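Local coordinates for CELL WALL surface anchor family protein (Streptococcus pneumoniae, PDB 2X9X) that probably builds the shaft of the pneumococcal pilus as its repeating backbone subunit, a multidomain protein of Cna-B-like and related domains, at residues A[375-380]-A[425-430]; A[267-272]-A[433-438]; A[300-305]-A[352-357]. The protein carries 1 engineered substitution. One frame throughout, in Å; residues are numbered along the deposited sequence. Where two conformers were deposited one is given.

Contact 1: residues A[375-380]-A[425-430]; sequences DAQGRF and EYTAGS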
loop_
_atom_site.group_PDB
_atom_site.type_symbol
_atom_site.label_atom_id
_atom_site.label_comp_id
_atom_site.label_asym_id
_atom_site.label_seq_id
_atom_site.Cartn_x
_atom_site.Cartn_y
_atom_site.Cartn_z
ATOM N N ASP A 375 -16.693 -9.769 -19.682
ATOM C CA ASP A 375 -17.339 -11.005 -19.233
ATOM C C ASP A 375 -18.799 -11.060 -19.693
ATOM O O ASP A 375 -19.220 -10.243 -20.511
ATOM C CB ASP A 375 -17.189 -11.215 -17.713
ATOM C CG ASP A 375 -17.965 -10.201 -16.880
ATOM O OD1 ASP A 375 -18.828 -9.480 -17.425
ATOM O OD2 ASP A 375 -17.712 -10.139 -15.652
ATOM N N ALA A 376 -19.555 -12.030 -19.189
ATOM C CA ALA A 376 -20.932 -12.233 -19.639
ATOM C C ALA A 376 -21.871 -11.112 -19.191
ATOM O O ALA A 376 -23.003 -11.003 -19.671
ATOM C CB ALA A 376 -21.454 -13.587 -19.177
ATOM N N GLN A 377 -21.397 -10.292 -18.261
ATOM C CA GLN A 377 -22.128 -9.105 -17.841
ATOM C C GLN A 377 -21.527 -7.866 -18.493
ATOM O O GLN A 377 -21.799 -6.736 -18.077
ATOM C CB GLN A 377 -22.107 -8.979 -16.322
ATOM C CG GLN A 377 -22.650 -10.217 -15.613
ATOM C CD GLN A 377 -22.337 -10.234 -14.130
ATOM O OE1 GLN A 377 -21.872 -11.243 -13.596
ATOM N NE2 GLN A 377 -22.585 -9.117 -13.458
ATOM N N GLY A 378 -20.702 -8.089 -19.517
ATOM C CA GLY A 378 -20.090 -7.014 -20.285
ATOM C C GLY A 378 -18.948 -6.307 -19.577
ATOM O O GLY A 378 -18.390 -5.332 -20.099
ATOM N N ARG A 379 -18.576 -6.802 -18.398
ATOM C CA ARG A 379 -17.650 -6.078 -17.529
ATOM C C ARG A 379 -16.179 -6.254 -17.887
ATOM O O ARG A 379 -15.724 -7.352 -18.220
ATOM C CB ARG A 379 -17.850 -6.486 -16.065
ATOM C CG ARG A 379 -19.245 -6.221 -15.523
ATOM C CD ARG A 379 -19.384 -6.740 -14.103
ATOM N NE ARG A 379 -19.171 -8.184 -14.027
ATOM C CZ ARG A 379 -19.534 -8.936 -12.996
ATOM N NH1 ARG A 379 -19.305 -10.242 -13.013
ATOM N NH2 ARG A 379 -20.130 -8.382 -11.948
ATOM N N PHE A 380 -15.439 -5.157 -17.795
ATOM C CA PHE A 380 -13.985 -5.212 -17.776
ATOM C C PHE A 380 -13.439 -3.983 -17.058
ATOM O O PHE A 380 -14.146 -2.987 -16.896
ATOM C CB PHE A 380 -13.385 -5.396 -19.181
ATOM C CG PHE A 380 -13.780 -4.338 -20.173
ATOM C CD1 PHE A 380 -15.020 -4.372 -20.786
ATOM C CD2 PHE A 380 -12.888 -3.337 -20.527
ATOM C CE1 PHE A 380 -15.380 -3.408 -21.713
ATOM C CE2 PHE A 380 -13.240 -2.366 -21.454
ATOM C CZ PHE A 380 -14.491 -2.406 -22.050
ATOM N N GLU A 425 -24.306 0.959 -14.593
ATOM C CA GLU A 425 -23.938 0.099 -13.468
ATOM C C GLU A 425 -22.928 -0.958 -13.909
ATOM O O GLU A 425 -23.186 -1.702 -14.853
ATOM C CB GLU A 425 -25.177 -0.614 -12.911
ATOM C CG GLU A 425 -26.155 0.281 -12.172
ATOM C CD GLU A 425 -27.507 -0.386 -11.960
ATOM O OE1 GLU A 425 -27.906 -1.211 -12.809
ATOM O OE2 GLU A 425 -28.173 -0.080 -10.947
ATOM N N TYR A 426 -21.782 -1.029 -13.236
ATOM C CA TYR A 426 -20.828 -2.103 -13.509
ATOM C C TYR A 426 -21.539 -3.444 -13.381
ATOM O O TYR A 426 -21.473 -4.291 -14.273
ATOM C CB TYR A 426 -19.673 -2.044 -12.513
ATOM C CG TYR A 426 -18.447 -2.840 -12.895
ATOM C CD1 TYR A 426 -17.918 -2.779 -14.182
ATOM C CD2 TYR A 426 -17.783 -3.619 -11.951
ATOM C CE1 TYR A 426 -16.768 -3.486 -14.519
ATOM C CE2 TYR A 426 -16.641 -4.325 -12.280
ATOM C CZ TYR A 426 -16.138 -4.257 -13.564
ATOM O OH TYR A 426 -14.994 -4.956 -13.887
ATOM N N THR A 427 -22.224 -3.631 -12.258
ATOM C CA THR A 427 -23.018 -4.830 -12.044
ATOM C C THR A 427 -24.485 -4.436 -11.966
ATOM O O THR A 427 -24.877 -3.628 -11.123
ATOM C CB THR A 427 -22.586 -5.578 -10.770
ATOM O OG1 THR A 427 -21.192 -5.904 -10.861
ATOM C CG2 THR A 427 -23.383 -6.860 -10.602
ATOM N N ALA A 428 -25.286 -4.993 -12.868
ATOM C CA ALA A 428 -26.696 -4.635 -12.975
ATOM C C ALA A 428 -27.422 -4.752 -11.640
ATOM O O ALA A 428 -27.339 -5.782 -10.963
ATOM C CB ALA A 428 -27.378 -5.495 -14.031
ATOM N N GLY A 429 -28.134 -3.691 -11.269
ATOM C CA GLY A 429 -28.926 -3.684 -10.053
ATOM C C GLY A 429 -28.206 -3.118 -8.844
ATOM O O GLY A 429 -28.781 -3.029 -7.760
ATOM N N SER A 430 -26.948 -2.729 -9.029
ATOM C CA SER A 430 -26.135 -2.227 -7.927
ATOM C C SER A 430 -26.651 -0.898 -7.391
ATOM O O SER A 430 -26.423 -0.559 -6.231
ATOM C CB SER A 430 -24.691 -2.045 -8.380
ATOM O OG SER A 430 -24.591 -0.932 -9.251
#

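Contact 2: residues A[267-272]-A[433-438]; sequences KFVKVN and DDATKV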
loop_
_atom_site.group_PDB
_atom_site.type_symbol
_atom_site.label_atom_id
_atom_site.label_comp_id
_atom_site.label_asym_id
_atom_site.label_seq_id
_atom_site.Cartn_x
_atom_site.Cartn_y
_atom_site.Cartn_z
ATOM N N LYS A 267 -13.720 1.314 -14.535
ATOM C CA LYS A 267 -14.590 0.190 -14.882
ATOM C C LYS A 267 -15.344 0.482 -16.177
ATOM O O LYS A 267 -15.666 1.640 -16.467
ATOM C CB LYS A 267 -15.607 -0.059 -13.769
ATOM C CG LYS A 267 -15.005 -0.437 -12.433
ATOM C CD LYS A 267 -16.059 -0.366 -11.332
ATOM C CE LYS A 267 -15.488 -0.767 -9.985
ATOM N NZ LYS A 267 -16.348 -0.291 -8.861
ATOM N N PHE A 268 -15.623 -0.571 -16.944
ATOM C CA PHE A 268 -16.345 -0.470 -18.214
ATOM C C PHE A 268 -17.405 -1.566 -18.339
ATOM O O PHE A 268 -17.242 -2.658 -17.786
ATOM C CB PHE A 268 -15.378 -0.623 -19.392
ATOM C CG PHE A 268 -14.214 0.325 -19.363
ATOM C CD1 PHE A 268 -14.291 1.555 -19.993
ATOM C CD2 PHE A 268 -13.036 -0.022 -18.722
ATOM C CE1 PHE A 268 -13.213 2.431 -19.978
ATOM C CE2 PHE A 268 -11.957 0.847 -18.703
ATOM C CZ PHE A 268 -12.049 2.074 -19.332
ATOM N N VAL A 269 -18.476 -1.281 -19.082
ATOM C CA VAL A 269 -19.437 -2.315 -19.472
ATOM C C VAL A 269 -19.699 -2.255 -20.976
ATOM O O VAL A 269 -20.056 -1.205 -21.516
ATOM C CB VAL A 269 -20.790 -2.195 -18.729
ATOM C CG1 VAL A 269 -21.770 -3.268 -19.225
ATOM C CG2 VAL A 269 -20.592 -2.301 -17.226
ATOM N N LYS A 270 -19.506 -3.386 -21.643
ATOM C CA LYS A 270 -19.804 -3.521 -23.065
ATOM C C LYS A 270 -21.265 -3.907 -23.283
ATOM O O LYS A 270 -21.713 -4.953 -22.802
ATOM C CB LYS A 270 -18.904 -4.587 -23.685
ATOM C CG LYS A 270 -18.950 -4.622 -25.199
ATOM C CD LYS A 270 -18.274 -3.389 -25.771
ATOM C CE LYS A 270 -18.467 -3.304 -27.265
ATOM N NZ LYS A 270 -19.905 -3.109 -27.594
ATOM N N VAL A 271 -22.000 -3.073 -24.018
ATOM C CA VAL A 271 -23.406 -3.345 -24.324
ATOM C C VAL A 271 -23.713 -3.147 -25.806
ATOM O O VAL A 271 -22.868 -2.677 -26.571
ATOM C CB VAL A 271 -24.350 -2.411 -23.534
ATOM C CG1 VAL A 271 -24.209 -2.633 -22.037
ATOM C CG2 VAL A 271 -24.077 -0.960 -23.893
ATOM N N ASN A 272 -24.930 -3.508 -26.207
ATOM C CA ASN A 272 -25.428 -3.136 -27.528
ATOM C C ASN A 272 -26.398 -1.964 -27.421
ATOM O O ASN A 272 -26.508 -1.342 -26.363
ATOM C CB ASN A 272 -26.055 -4.332 -28.258
ATOM C CG ASN A 272 -27.299 -4.871 -27.564
ATOM O OD1 ASN A 272 -27.883 -4.219 -26.697
ATOM N ND2 ASN A 272 -27.712 -6.074 -27.954
ATOM N N ASP A 433 -24.063 3.902 -10.758
ATOM C CA ASP A 433 -23.624 4.016 -12.140
ATOM C C ASP A 433 -22.132 4.311 -12.155
ATOM O O ASP A 433 -21.710 5.451 -12.373
ATOM C CB ASP A 433 -24.416 5.102 -12.870
ATOM C CG ASP A 433 -25.872 4.730 -13.048
ATOM O OD1 ASP A 433 -26.233 4.280 -14.155
ATOM O OD2 ASP A 433 -26.652 4.867 -12.079
ATOM N N ASP A 434 -21.343 3.268 -11.918
ATOM C CA ASP A 434 -19.914 3.421 -11.669
ATOM C C ASP A 434 -19.020 2.895 -12.792
ATOM O O ASP A 434 -17.833 2.635 -12.578
ATOM C CB ASP A 434 -19.534 2.768 -10.331
ATOM C CG ASP A 434 -19.949 1.303 -10.243
ATOM O OD1 ASP A 434 -20.640 0.802 -11.155
ATOM O OD2 ASP A 434 -19.579 0.645 -9.245
ATOM N N ALA A 435 -19.581 2.756 -13.988
ATOM C CA ALA A 435 -18.821 2.262 -15.132
ATOM C C ALA A 435 -19.046 3.095 -16.392
ATOM O O ALA A 435 -20.100 3.717 -16.563
ATOM C CB ALA A 435 -19.150 0.795 -15.400
ATOM N N THR A 436 -18.044 3.094 -17.265
ATOM C CA THR A 436 -18.145 3.702 -18.585
ATOM C C THR A 436 -18.875 2.753 -19.525
ATOM O O THR A 436 -18.569 1.559 -19.581
ATOM C CB THR A 436 -16.747 4.002 -19.168
ATOM O OG1 THR A 436 -16.140 5.066 -18.426
ATOM C CG2 THR A 436 -16.845 4.403 -20.630
ATOM N N LYS A 437 -19.846 3.292 -20.253
ATOM C CA LYS A 437 -20.669 2.507 -21.158
ATOM C C LYS A 437 -20.044 2.479 -22.549
ATOM O O LYS A 437 -19.797 3.529 -23.145
ATOM C CB LYS A 437 -22.067 3.120 -21.214
ATOM C CG LYS A 437 -23.105 2.296 -21.926
ATOM C CD LYS A 437 -24.478 2.934 -21.711
ATOM C CE LYS A 437 -25.546 2.338 -22.593
ATOM N NZ LYS A 437 -26.833 3.056 -22.370
ATOM N N VAL A 438 -19.774 1.280 -23.057
ATOM C CA VAL A 438 -19.209 1.124 -24.395
ATOM C C VAL A 438 -20.220 0.423 -25.300
ATOM O O VAL A 438 -20.535 -0.753 -25.104
ATOM C CB VAL A 438 -17.889 0.325 -24.363
ATOM C CG1 VAL A 438 -17.261 0.273 -25.754
ATOM C CG2 VAL A 438 -16.921 0.945 -23.364
HETATM O O HOH W 1 -15.339 3.359 -13.459
HETATM O O HOH W 2 -18.880 -1.856 -8.759
#

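Contact 3: residues A[300-305]-A[352-357]; sequences DKVSQE and IAANNA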
loop_
_atom_site.group_PDB
_atom_site.type_symbol
_atom_site.label_atom_id
_atom_site.label_comp_id
_atom_site.label_asym_id
_atom_site.label_seq_id
_atom_site.Cartn_x
_atom_site.Cartn_y
_atom_site.Cartn_z
ATOM N N ASP A 300 10.608 -6.696 -18.340
ATOM C CA ASP A 300 11.699 -7.077 -17.444
ATOM C C ASP A 300 11.287 -7.055 -15.971
ATOM O O ASP A 300 12.096 -7.349 -15.092
ATOM C CB ASP A 300 12.931 -6.195 -17.667
ATOM C CG ASP A 300 12.682 -4.743 -17.317
ATOM O OD1 ASP A 300 11.580 -4.237 -17.609
ATOM O OD2 ASP A 300 13.596 -4.105 -16.753
ATOM N N LYS A 301 10.027 -6.715 -15.706
ATOM C CA LYS A 301 9.520 -6.695 -14.335
ATOM C C LYS A 301 8.486 -7.783 -14.094
ATOM O O LYS A 301 7.832 -7.805 -13.053
ATOM C CB LYS A 301 8.901 -5.335 -14.002
ATOM C CG LYS A 301 9.892 -4.191 -14.022
ATOM C CD LYS A 301 10.994 -4.403 -13.001
ATOM C CE LYS A 301 11.949 -3.225 -12.973
ATOM N NZ LYS A 301 12.973 -3.382 -11.901
ATOM N N VAL A 302 8.337 -8.679 -15.063
ATOM C CA VAL A 302 7.369 -9.762 -14.967
ATOM C C VAL A 302 8.067 -11.106 -15.166
ATOM O O VAL A 302 8.896 -11.251 -16.068
ATOM C CB VAL A 302 6.260 -9.602 -16.019
ATOM C CG1 VAL A 302 5.117 -10.573 -15.746
ATOM C CG2 VAL A 302 5.746 -8.175 -16.022
ATOM N N SER A 303 7.732 -12.081 -14.325
ATOM C CA SER A 303 8.362 -13.395 -14.395
ATOM C C SER A 303 7.788 -14.257 -15.513
ATOM O O SER A 303 6.694 -13.995 -16.019
ATOM C CB SER A 303 8.215 -14.128 -13.063
ATOM O OG SER A 303 6.893 -14.607 -12.904
ATOM N N GLN A 304 8.536 -15.289 -15.890
ATOM C CA GLN A 304 8.080 -16.237 -16.896
ATOM C C GLN A 304 6.754 -16.862 -16.467
ATOM O O GLN A 304 5.841 -17.017 -17.279
ATOM C CB GLN A 304 9.136 -17.324 -17.113
ATOM C CG GLN A 304 8.731 -18.398 -18.109
ATOM C CD GLN A 304 8.576 -17.858 -19.516
ATOM O OE1 GLN A 304 9.189 -16.854 -19.879
ATOM N NE2 GLN A 304 7.751 -18.523 -20.317
ATOM N N GLU A 305 6.649 -17.208 -15.185
ATOM C CA GLU A 305 5.441 -17.830 -14.650
ATOM C C GLU A 305 4.236 -16.888 -14.690
ATOM O O GLU A 305 3.105 -17.316 -14.953
ATOM C CB GLU A 305 5.673 -18.334 -13.221
ATOM C CG GLU A 305 6.671 -19.488 -13.113
ATOM C CD GLU A 305 8.123 -19.029 -13.083
ATOM O OE1 GLU A 305 8.377 -17.803 -13.071
ATOM O OE2 GLU A 305 9.016 -19.903 -13.062
ATOM N N ILE A 352 -3.703 -8.748 -13.387
ATOM C CA ILE A 352 -3.337 -7.880 -12.273
ATOM C C ILE A 352 -2.022 -8.344 -11.645
ATOM O O ILE A 352 -1.144 -7.529 -11.346
ATOM C CB ILE A 352 -4.463 -7.813 -11.226
ATOM C CG1 ILE A 352 -5.667 -7.067 -11.808
ATOM C CG2 ILE A 352 -3.986 -7.133 -9.952
ATOM C CD1 ILE A 352 -6.938 -7.234 -10.999
ATOM N N ALA A 353 -1.877 -9.658 -11.478
ATOM C CA ALA A 353 -0.661 -10.225 -10.893
ATOM C C ALA A 353 0.563 -10.013 -11.787
ATOM O O ALA A 353 1.682 -9.855 -11.293
ATOM C CB ALA A 353 -0.853 -11.707 -10.590
ATOM N N ALA A 354 0.354 -10.019 -13.098
ATOM C CA ALA A 354 1.446 -9.800 -14.046
ATOM C C ALA A 354 1.772 -8.319 -14.278
ATOM O O ALA A 354 2.891 -7.984 -14.686
ATOM C CB ALA A 354 1.150 -10.497 -15.369
ATOM N N ASN A 355 0.802 -7.441 -14.020
ATOM C CA ASN A 355 0.984 -5.999 -14.211
ATOM C C ASN A 355 1.787 -5.391 -13.051
ATOM O O ASN A 355 1.267 -4.579 -12.283
ATOM C CB ASN A 355 -0.371 -5.287 -14.322
ATOM C CG ASN A 355 -1.087 -5.545 -15.648
ATOM O OD1 ASN A 355 -0.541 -6.155 -16.575
ATOM N ND2 ASN A 355 -2.320 -5.060 -15.744
ATOM N N ASN A 356 3.046 -5.794 -12.915
ATOM C CA ASN A 356 3.892 -5.287 -11.832
ATOM C C ASN A 356 4.356 -3.852 -12.063
ATOM O O ASN A 356 4.635 -3.116 -11.113
ATOM C CB ASN A 356 5.106 -6.200 -11.630
ATOM C CG ASN A 356 4.713 -7.595 -11.199
ATOM O OD1 ASN A 356 3.893 -7.765 -10.295
ATOM N ND2 ASN A 356 5.304 -8.605 -11.835
ATOM N N ALA A 357 4.426 -3.462 -13.329
ATOM C CA ALA A 357 4.854 -2.124 -13.708
ATOM C C ALA A 357 4.327 -1.843 -15.105
ATOM O O ALA A 357 4.137 -2.775 -15.890
ATOM C CB ALA A 357 6.378 -2.017 -13.677
#

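Contact 1: residues A[375-380]-A[425-430]
Arg-379 lays its aliphatic stem across the ring of Tyr-426 at about a right angle: CD sits over the middle of one face, 3.9 Å from the ring centroid, while CB comes within 3.5 Å of CE1. The guanidinium has moved on past the ring, and any cation-pi attraction is weak at best. The bend at chi3 (-61°) turns the planar head toward Thr-427, whose OG1 accepts a bond from Arg-379 NH2 (2.9 Å, 143°) almost exactly in the guanidinium plane. At the ring edge, Phe-380 O lies 3.6 Å from Tyr-426 CE1.

Asp-375 positions the arginine. Asp-375 OD2 receives both Arg-379 NE (2.9 Å) and NH1, a side-on salt bridge that fixes the rotation of the guanidinium, with NE meeting the syn lone pair. OD1 takes the backbone N atoms of Gln-377 and Arg-379 from opposite faces of the carboxylate. Farther out, Arg-277 ties the two segments together through Gln-377 O and Tyr-426 O. One aspartate thus shapes the bend and steers the arginine: an Asx turn within the type I beta turn Asp-375 to Gly-378, leading into strand 379-385.

Contact 2: residues A[267-272]-A[433-438]
Phe-268 sets its CD1 corner 3.6 Å from Thr-436 CB, the two side chains lying side by side and pointing the same way; Val-438 follows on that face, with CG2 near the same ring corner. Beneath them the backbones of two parallel strands are joined in the alternating pattern expected of such a pair. Thr-436 N donates to Lys-267 O, Val-269 N to Thr-436 O (2.9 Å), Val-438 N to Val-269 O, and Val-271 N to Val-438 O (3.0 Å). The other face carries Val-269, whose CG2 packs against Ala-435 CB, and Lys-437, whose CE meets Val-271 CG2.

Lys-270, on the face of Phe-268, carries the covalent link at this end of the strand pair. It bends at chi2 (70°) and chi4 (65°), bringing Lys-270 CD to 3.8 Å from Val-438 CG1 and NZ to the bond with Asn-440 CG. This is an intramolecular isopeptide bond between the first and last strands of a domain, as in other Cna-B-like pilin domains. Lys-270 NZ also donates to Val-271 O (3.2 Å). Glu-394 touches this lysine, a place consistent with that of the acid that assists such bonds in related pilin domains.

At the opposite end, Lys-267 NZ makes a long, weak salt-bridge contact with Asp-434 OD2 (3.4 Å), bridged as well by a water that accepts from NZ and donates to OD2; Tyr-417 O holds NZ too, while Asp-434 OD1 accepts from Tyr-426 N. Asp-434 and Ala-435 together face Ile-424 in a classic beta bulge.

Strand 260-271 also pairs antiparallel with strand 379-385, and the face of Phe-268, Lys-270 and Val-438 packs on Leu-392 of strand 388-394 and Phe-283 of strand 282-286.

Contact 3: residues A[300-305]-A[352-357]
A capping box opens helix 304-325, and the residues just ahead of it, Lys-301 and Val-302, meet Ala-354, Asn-356 and Ala-357 where helix 338-354 ends. The contact therefore closes the base of a two-helix insertion that leaves the domain after strand 294-297 and returns to it at strand 358-361. Ser-303 is the N-cap: its side chain caps a backbone N in the first turn, while its own N is bound by Glu-306 OE1, the reciprocal half of the box.

Between the segments, Asn-356 supplies the polar link. Asn-356 ND2 donates to Lys-301 O (2.9 Å, 147°), with the acceptor tilted 21° out of the amide plane, and the same nitrogen is also hydrogen-bonded to Glu-306 OE1. That carboxylate oxygen thus serves the cap and the incoming asparagine alike, so Asn-356 is tied to the start of the other helix through Glu-306 as well as through Lys-301 O. With CG anti to its carbonyl carbon (chi1 -63°), Asn-356 turns the amide toward Lys-301 O.

Apolar contacts fill in on both sides of this bond along the chain. Val-302 leans on Ala-354, with CG1 4.0 Å from Ala-354 CB, although two conformers of the valine were deposited and the detail is doubtful. Ala-354 also touches Val-310 of the first helix.

The backbone leaves helix 338-354 through an inverse gamma turn centred on Asn-355, in which Asn-356 N reaches Ala-354 O in a weak bond. Arg-297 NE holds Asn-355 OD1 from strand 294-297, and Ala-357 pairs by backbone bonding with Lys-298. Beside that pairing, the stem of Lys-301 grazes Ala-357, CG lying 4.1 Å from Ala-357 CB.

Contacts 1 and 2 illustrate how neighbouring interactions share one strand: their centres are 7 Å apart, and strand 260-271 serves both. Probable hydrogen bonds run from Lys-270 N to Gly-378 O (2.7 Å) and from Phe-268 N to Phe-380 O (2.8 Å), so the turn of contact 1 abuts the lysine of the isopeptide bond. Contact 3 stands apart, its centre about 27 Å from each of the other centres and its nearest atoms about 9 Å from contact 1 and about 11 Å from contact 2, yet it is nested in the loop that contact 2 closes. The sodium site, with Asp-136, Val-137, Asp-255 and Glu-258, involves none of the six segments.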